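Local structure of YPM (Yersinia pseudotuberculosis, 1PM4) at residues 34-39 with 98-103; 47-52 with 84-89. The protein acts as a bacterial superantigen, a mitogen that stimulates T cells, probably by bridging class II MHC molecules and T-cell receptors. All blocks are in the same frame, centred on the assembly; numbering follows the deposited sequence.

Contact 1 of 2, residues 34-39 with 98-103; sequences LYAVLH and YSLDAT
In one sheet of the jelly roll the two central strands run antiparallel, and their segments 34-39 and 98-103 put Val37 beside Asp101 and Leu38 beside Leu100. Backbone bonds join the hydrogen-bonded pairs Val37-Asp101 and His39-Ser99; the first has Val37 N to Asp101 O at 2.9 Å. At the far end a side chain takes over one link: Tyr35 N donates to Thr103 OG1 (2.9 Å) while Thr103 N returns a bond to Tyr35 O. With OG1 anti to its carbonyl carbon (chi1 -60°), Thr103 reaches across to the backbone edge of Tyr35.

On one face stand Val37, Asp101, His39 and Ser99, Val37 being buried among partly exposed neighbours. Val37 CG1 lies 3.8 Å from Asp101 OD2. A water donates to Asp101 OD2 and also bonds Tyr35 OH, 2.9 Å from each; with OD1 held by Thr8 of strand 6-13, the carboxylate is fixed in rotation. His39 brings its ring edge toward Asp101, 75° from the carboxylate plane, but NE2 and OD2 are not bonded (4.1 Å); its ND1 bonds Asp69.

On the other face Ala36 and Ala102 meet CB to CB at 3.9 Å, small enough to accommodate the Trp86 indole of the other sheet, and Leu38 CD1 lies 4.2 Å from Leu100 CD1. Aliphatic contacts predominate here, while polar groups gather mainly around Asp101 and His39, where Asp69 and Asp101 together could raise the histidine's affinity for a proton.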
loop_
_atom_site.group_PDB
_atom_site.type_symbol
_atom_site.label_atom_id
_atom_site.label_comp_id
_atom_site.label_asym_id
_atom_site.label_seq_id
_atom_site.Cartn_x
_atom_site.Cartn_y
_atom_site.Cartn_z
ATOM N N LEU A 34 2.230 -9.851 9.735
ATOM C CA LEU A 34 3.573 -10.078 9.292
ATOM C C LEU A 34 4.313 -8.860 9.802
ATOM O O LEU A 34 3.800 -7.749 9.700
ATOM C CB LEU A 34 3.597 -10.116 7.788
ATOM C CG LEU A 34 3.138 -11.363 7.087
ATOM C CD1 LEU A 34 3.253 -11.156 5.577
ATOM C CD2 LEU A 34 3.989 -12.562 7.529
ATOM N N TYR A 35 5.501 -9.058 10.348
ATOM C CA TYR A 35 6.336 -7.970 10.884
ATOM C C TYR A 35 7.736 -8.226 10.406
ATOM O O TYR A 35 8.186 -9.370 10.351
ATOM C CB TYR A 35 6.265 -7.974 12.400
ATOM C CG TYR A 35 7.350 -7.226 13.083
ATOM C CD1 TYR A 35 7.148 -5.946 13.482
ATOM C CD2 TYR A 35 8.594 -7.801 13.323
ATOM C CE1 TYR A 35 8.145 -5.233 14.113
ATOM C CE2 TYR A 35 9.596 -7.093 13.926
ATOM C CZ TYR A 35 9.372 -5.817 14.317
ATOM O OH TYR A 35 10.318 -5.038 14.957
ATOM N N ALA A 36 8.442 -7.167 10.042
ATOM C CA ALA A 36 9.873 -7.280 9.822
ATOM C C ALA A 36 10.493 -5.931 10.031
ATOM O O ALA A 36 9.845 -4.921 9.914
ATOM C CB ALA A 36 10.224 -7.810 8.421
ATOM N N VAL A 37 11.749 -5.945 10.426
ATOM C CA VAL A 37 12.560 -4.677 10.509
ATOM C C VAL A 37 13.957 -5.031 10.095
ATOM O O VAL A 37 14.488 -6.077 10.488
ATOM C CB VAL A 37 12.537 -4.010 11.895
ATOM C CG1 VAL A 37 13.093 -4.939 12.955
ATOM C CG2 VAL A 37 13.183 -2.652 11.830
ATOM N N LEU A 38 14.527 -4.183 9.241
ATOM C CA LEU A 38 15.879 -4.272 8.749
ATOM C C LEU A 38 16.832 -3.459 9.558
ATOM O O LEU A 38 16.507 -2.333 9.879
ATOM C CB LEU A 38 15.913 -3.763 7.327
ATOM C CG LEU A 38 17.240 -3.946 6.581
ATOM C CD1 LEU A 38 17.707 -5.406 6.472
ATOM C CD2 LEU A 38 17.024 -3.335 5.156
ATOM N N HIS A 39 17.994 -4.019 9.886
ATOM C CA HIS A 39 18.991 -3.276 10.689
ATOM C C HIS A 39 20.354 -3.541 10.060
ATOM O O HIS A 39 20.540 -4.453 9.255
ATOM C CB HIS A 39 19.012 -3.727 12.143
ATOM C CG HIS A 39 17.756 -3.458 12.937
ATOM N ND1 HIS A 39 17.232 -2.197 13.092
ATOM C CD2 HIS A 39 17.035 -4.257 13.753
ATOM C CE1 HIS A 39 16.176 -2.252 13.892
ATOM N NE2 HIS A 39 16.035 -3.494 14.307
ATOM N N TYR A 98 23.897 -6.842 7.274
ATOM C CA TYR A 98 22.469 -6.650 7.565
ATOM C C TYR A 98 21.967 -7.652 8.595
ATOM O O TYR A 98 22.569 -8.721 8.796
ATOM C CB TYR A 98 21.634 -6.754 6.283
ATOM C CG TYR A 98 21.492 -8.187 5.751
ATOM C CD1 TYR A 98 20.464 -9.010 6.139
ATOM C CD2 TYR A 98 22.370 -8.669 4.777
ATOM C CE1 TYR A 98 20.395 -10.302 5.709
ATOM C CE2 TYR A 98 22.248 -9.921 4.267
ATOM C CZ TYR A 98 21.219 -10.752 4.718
ATOM O OH TYR A 98 21.113 -12.077 4.238
ATOM N N SER A 99 20.886 -7.304 9.249
ATOM C CA SER A 99 20.105 -8.250 10.015
ATOM C C SER A 99 18.642 -7.932 9.771
ATOM O O SER A 99 18.228 -6.770 9.744
ATOM C CB SER A 99 20.476 -8.278 11.524
ATOM O OG SER A 99 20.162 -7.066 12.200
ATOM N N LEU A 100 17.846 -8.960 9.549
ATOM C CA LEU A 100 16.412 -8.781 9.307
ATOM C C LEU A 100 15.704 -9.597 10.414
ATOM O O LEU A 100 15.815 -10.818 10.429
ATOM C CB LEU A 100 16.067 -9.370 7.964
ATOM C CG LEU A 100 14.606 -9.168 7.584
ATOM C CD1 LEU A 100 14.276 -7.732 7.314
ATOM C CD2 LEU A 100 14.177 -10.040 6.415
ATOM N N ASP A 101 14.974 -8.926 11.261
ATOM C CA ASP A 101 14.066 -9.575 12.171
ATOM C C ASP A 101 12.745 -9.715 11.455
ATOM O O ASP A 101 12.220 -8.726 10.919
ATOM C CB ASP A 101 13.841 -8.746 13.389
ATOM C CG ASP A 101 15.066 -8.468 14.178
ATOM O OD1 ASP A 101 16.113 -9.135 14.069
ATOM O OD2 ASP A 101 15.056 -7.468 14.931
ATOM N N ALA A 102 12.235 -10.927 11.343
ATOM C CA ALA A 102 10.933 -11.162 10.637
ATOM C C ALA A 102 10.100 -12.285 11.194
ATOM O O ALA A 102 10.624 -13.309 11.620
ATOM C CB ALA A 102 11.230 -11.512 9.211
ATOM N N THR A 103 8.803 -12.111 11.113
ATOM C CA THR A 103 7.854 -13.175 11.385
ATOM C C THR A 103 8.183 -14.385 10.551
ATOM O O THR A 103 8.402 -14.251 9.383
ATOM C CB THR A 103 6.447 -12.729 10.977
ATOM O OG1 THR A 103 6.090 -11.592 11.711
ATOM C CG2 THR A 103 5.432 -13.797 11.436
HETATM O O HOH W 1 12.497 -6.620 16.026
#

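Contact 2 of 2, residues 47-52 with 84-89; sequences MTLILL and WIWKIK
Leu51 sets its CD1 methyl over one face of the Trp86 indole, a CH-pi contact 4.0 Å from the centroid of the six-membered ring and 18° off the ring normal. With CG anti to the backbone N (chi1 175°), the Leu51 branch is carried over the indole, and the two side chains pass at a slant. The same face of Trp86 also receives Trp84 CD1, 3.4 Å above the ring plane and displaced toward the rim. Leu51 CD1 reaches Trp84 too, at 3.8 Å from its CB, so one methyl of the branched leucine touches both the Trp86 ring and the Trp84 CB. Farther along, Leu49 CD1 lies 4.0 Å from Trp86 CB and also approaches Ile88. Broad indoles and branched aliphatics suit this face, which turns to the interior between the two sheets of the jelly roll.

On the other face Leu52 CD1 crosses to Ile85 CG2 at 3.9 Å, and Ile50 and Lys87 meet CB to CB. The extended chain of Lys87 then leads its amine away to a salt bridge with Glu75 of the second subunit, while Lys89 NZ bonds Lys16 O.

Backbone hydrogen bonds tie the antiparallel strands at the pairs Thr48-Lys89, Ile50-Lys87 and Leu52-Ile85, with Leu52 N to Ile85 O short at 2.7 Å and almost straight at 178°. Dispersion and CH-pi packing therefore govern the inward side, whereas the opposite side combines aliphatic contact with two lysines, of which Lys87 pairs with Glu75 of the second subunit and Lys89 with a backbone carbonyl.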
loop_
_atom_site.group_PDB
_atom_site.type_symbol
_atom_site.label_atom_id
_atom_site.label_comp_id
_atom_site.label_asym_id
_atom_site.label_seq_id
_atom_site.Cartn_x
_atom_site.Cartn_y
_atom_site.Cartn_z
ATOM N N MET A 47 19.540 1.370 3.220
ATOM C CA MET A 47 18.869 0.184 2.654
ATOM C C MET A 47 17.351 0.338 2.703
ATOM O O MET A 47 16.777 1.123 3.493
ATOM C CB MET A 47 19.237 -1.080 3.459
ATOM C CG MET A 47 20.713 -1.298 3.489
ATOM S SD MET A 47 20.989 -2.870 4.461
ATOM C CE MET A 47 22.713 -2.733 4.687
ATOM N N THR A 48 16.710 -0.354 1.780
ATOM C CA THR A 48 15.279 -0.407 1.711
ATOM C C THR A 48 14.787 -1.801 1.847
ATOM O O THR A 48 15.371 -2.708 1.303
ATOM C CB THR A 48 14.827 0.251 0.344
ATOM O OG1 THR A 48 15.253 1.630 0.307
ATOM C CG2 THR A 48 13.299 0.276 0.212
ATOM N N LEU A 49 13.723 -1.951 2.613
ATOM C CA LEU A 49 13.042 -3.228 2.767
ATOM C C LEU A 49 11.684 -3.171 2.064
ATOM O O LEU A 49 10.854 -2.295 2.360
ATOM C CB LEU A 49 12.794 -3.457 4.238
ATOM C CG LEU A 49 12.070 -4.743 4.595
ATOM C CD1 LEU A 49 12.852 -6.012 4.242
ATOM C CD2 LEU A 49 11.712 -4.821 6.109
ATOM N N ILE A 50 11.458 -4.135 1.199
ATOM C CA ILE A 50 10.227 -4.202 0.433
ATOM C C ILE A 50 9.568 -5.544 0.710
ATOM O O ILE A 50 10.210 -6.586 0.649
ATOM C CB ILE A 50 10.501 -4.068 -1.058
ATOM C CG1 ILE A 50 11.290 -2.811 -1.345
ATOM C CG2 ILE A 50 9.178 -4.056 -1.824
ATOM C CD1 ILE A 50 11.880 -2.795 -2.772
ATOM N N LEU A 51 8.291 -5.515 1.102
ATOM C CA LEU A 51 7.453 -6.689 1.229
ATOM C C LEU A 51 6.734 -6.972 -0.075
ATOM O O LEU A 51 6.001 -6.109 -0.615
ATOM C CB LEU A 51 6.448 -6.496 2.398
ATOM C CG LEU A 51 5.408 -7.641 2.542
ATOM C CD1 LEU A 51 6.010 -9.093 2.709
ATOM C CD2 LEU A 51 4.458 -7.330 3.632
ATOM N N LEU A 52 7.010 -8.155 -0.635
ATOM C CA LEU A 52 6.300 -8.617 -1.803
ATOM C C LEU A 52 5.383 -9.783 -1.456
ATOM O O LEU A 52 5.728 -10.640 -0.606
ATOM C CB LEU A 52 7.279 -9.019 -2.846
ATOM C CG LEU A 52 8.420 -8.019 -3.154
ATOM C CD1 LEU A 52 9.520 -8.844 -3.745
ATOM C CD2 LEU A 52 7.932 -7.064 -4.082
ATOM N N TRP A 84 5.473 -14.958 1.017
ATOM C CA TRP A 84 5.852 -13.559 0.936
ATOM C C TRP A 84 7.341 -13.546 0.749
ATOM O O TRP A 84 8.018 -14.518 1.096
ATOM C CB TRP A 84 5.442 -12.832 2.220
ATOM C CG TRP A 84 5.948 -13.346 3.467
ATOM C CD1 TRP A 84 7.134 -13.070 4.026
ATOM C CD2 TRP A 84 5.244 -14.206 4.410
ATOM N NE1 TRP A 84 7.248 -13.693 5.237
ATOM C CE2 TRP A 84 6.105 -14.406 5.507
ATOM C CE3 TRP A 84 3.971 -14.799 4.427
ATOM C CZ2 TRP A 84 5.765 -15.221 6.632
ATOM C CZ3 TRP A 84 3.604 -15.604 5.537
ATOM C CH2 TRP A 84 4.504 -15.800 6.626
ATOM N N ILE A 85 7.840 -12.438 0.236
ATOM C CA ILE A 85 9.274 -12.147 0.164
ATOM C C ILE A 85 9.590 -10.799 0.751
ATOM O O ILE A 85 8.919 -9.757 0.489
ATOM C CB ILE A 85 9.732 -12.196 -1.275
ATOM C CG1 ILE A 85 9.779 -13.641 -1.725
ATOM C CG2 ILE A 85 11.162 -11.527 -1.511
ATOM C CD1 ILE A 85 9.951 -13.683 -3.226
ATOM N N TRP A 86 10.628 -10.803 1.569
ATOM C CA TRP A 86 11.294 -9.615 2.017
ATOM C C TRP A 86 12.479 -9.337 1.066
ATOM O O TRP A 86 13.392 -10.140 0.988
ATOM C CB TRP A 86 11.871 -9.851 3.408
ATOM C CG TRP A 86 10.830 -10.270 4.393
ATOM C CD1 TRP A 86 10.800 -11.482 5.027
ATOM C CD2 TRP A 86 9.802 -9.467 4.998
ATOM N NE1 TRP A 86 9.720 -11.539 5.859
ATOM C CE2 TRP A 86 9.099 -10.328 5.914
ATOM C CE3 TRP A 86 9.327 -8.190 4.814
ATOM C CZ2 TRP A 86 8.024 -9.927 6.625
ATOM C CZ3 TRP A 86 8.181 -7.784 5.535
ATOM C CH2 TRP A 86 7.564 -8.657 6.461
ATOM N N LYS A 87 12.426 -8.233 0.338
ATOM C CA LYS A 87 13.544 -7.833 -0.485
ATOM C C LYS A 87 14.329 -6.707 0.178
ATOM O O LYS A 87 13.755 -5.676 0.521
ATOM C CB LYS A 87 13.016 -7.336 -1.828
ATOM C CG LYS A 87 14.040 -6.804 -2.738
ATOM C CD LYS A 87 13.516 -6.619 -4.177
ATOM C CE LYS A 87 14.557 -6.119 -5.055
ATOM N NZ LYS A 87 14.062 -5.676 -6.468
ATOM N N ILE A 88 15.597 -6.935 0.359
ATOM C CA ILE A 88 16.549 -6.005 0.946
ATOM C C ILE A 88 17.352 -5.439 -0.200
ATOM O O ILE A 88 18.081 -6.185 -0.894
ATOM C CB ILE A 88 17.539 -6.717 1.939
ATOM C CG1 ILE A 88 16.733 -7.367 3.097
ATOM C CG2 ILE A 88 18.521 -5.737 2.513
ATOM C CD1 ILE A 88 17.481 -8.443 3.881
ATOM N N LYS A 89 17.290 -4.121 -0.351
ATOM C CA LYS A 89 18.054 -3.430 -1.349
ATOM C C LYS A 89 19.110 -2.577 -0.655
ATOM O O LYS A 89 18.762 -1.774 0.195
ATOM C CB LYS A 89 17.181 -2.579 -2.260
ATOM C CG LYS A 89 17.975 -1.757 -3.314
ATOM C CD LYS A 89 18.983 -2.517 -4.262
ATOM C CE LYS A 89 19.788 -1.605 -5.211
ATOM N NZ LYS A 89 20.385 -2.220 -6.512
#

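Contacts 1 and 2 join the middle strands of opposite sheets: 34-39 with 98-103 in one, 47-52 with 84-89 in the other. Their centres are 10 Å apart and their inward faces pack directly together. Ala36 CB meets Trp86 CH2 at 3.4 Å, Leu34 CD2 meets Trp84 CZ2 at 3.3 Å, and Leu38 touches Met47; the two alanines of contact 1 lie against the Trp86 indole, and Leu34 against Trp84. Contact 2 is the more deeply buried; contact 1 keeps a partly exposed polar face with a water and a carboxylate. The outer face of contact 2 instead mixes aliphatic side chains with lysines and meets a second subunit.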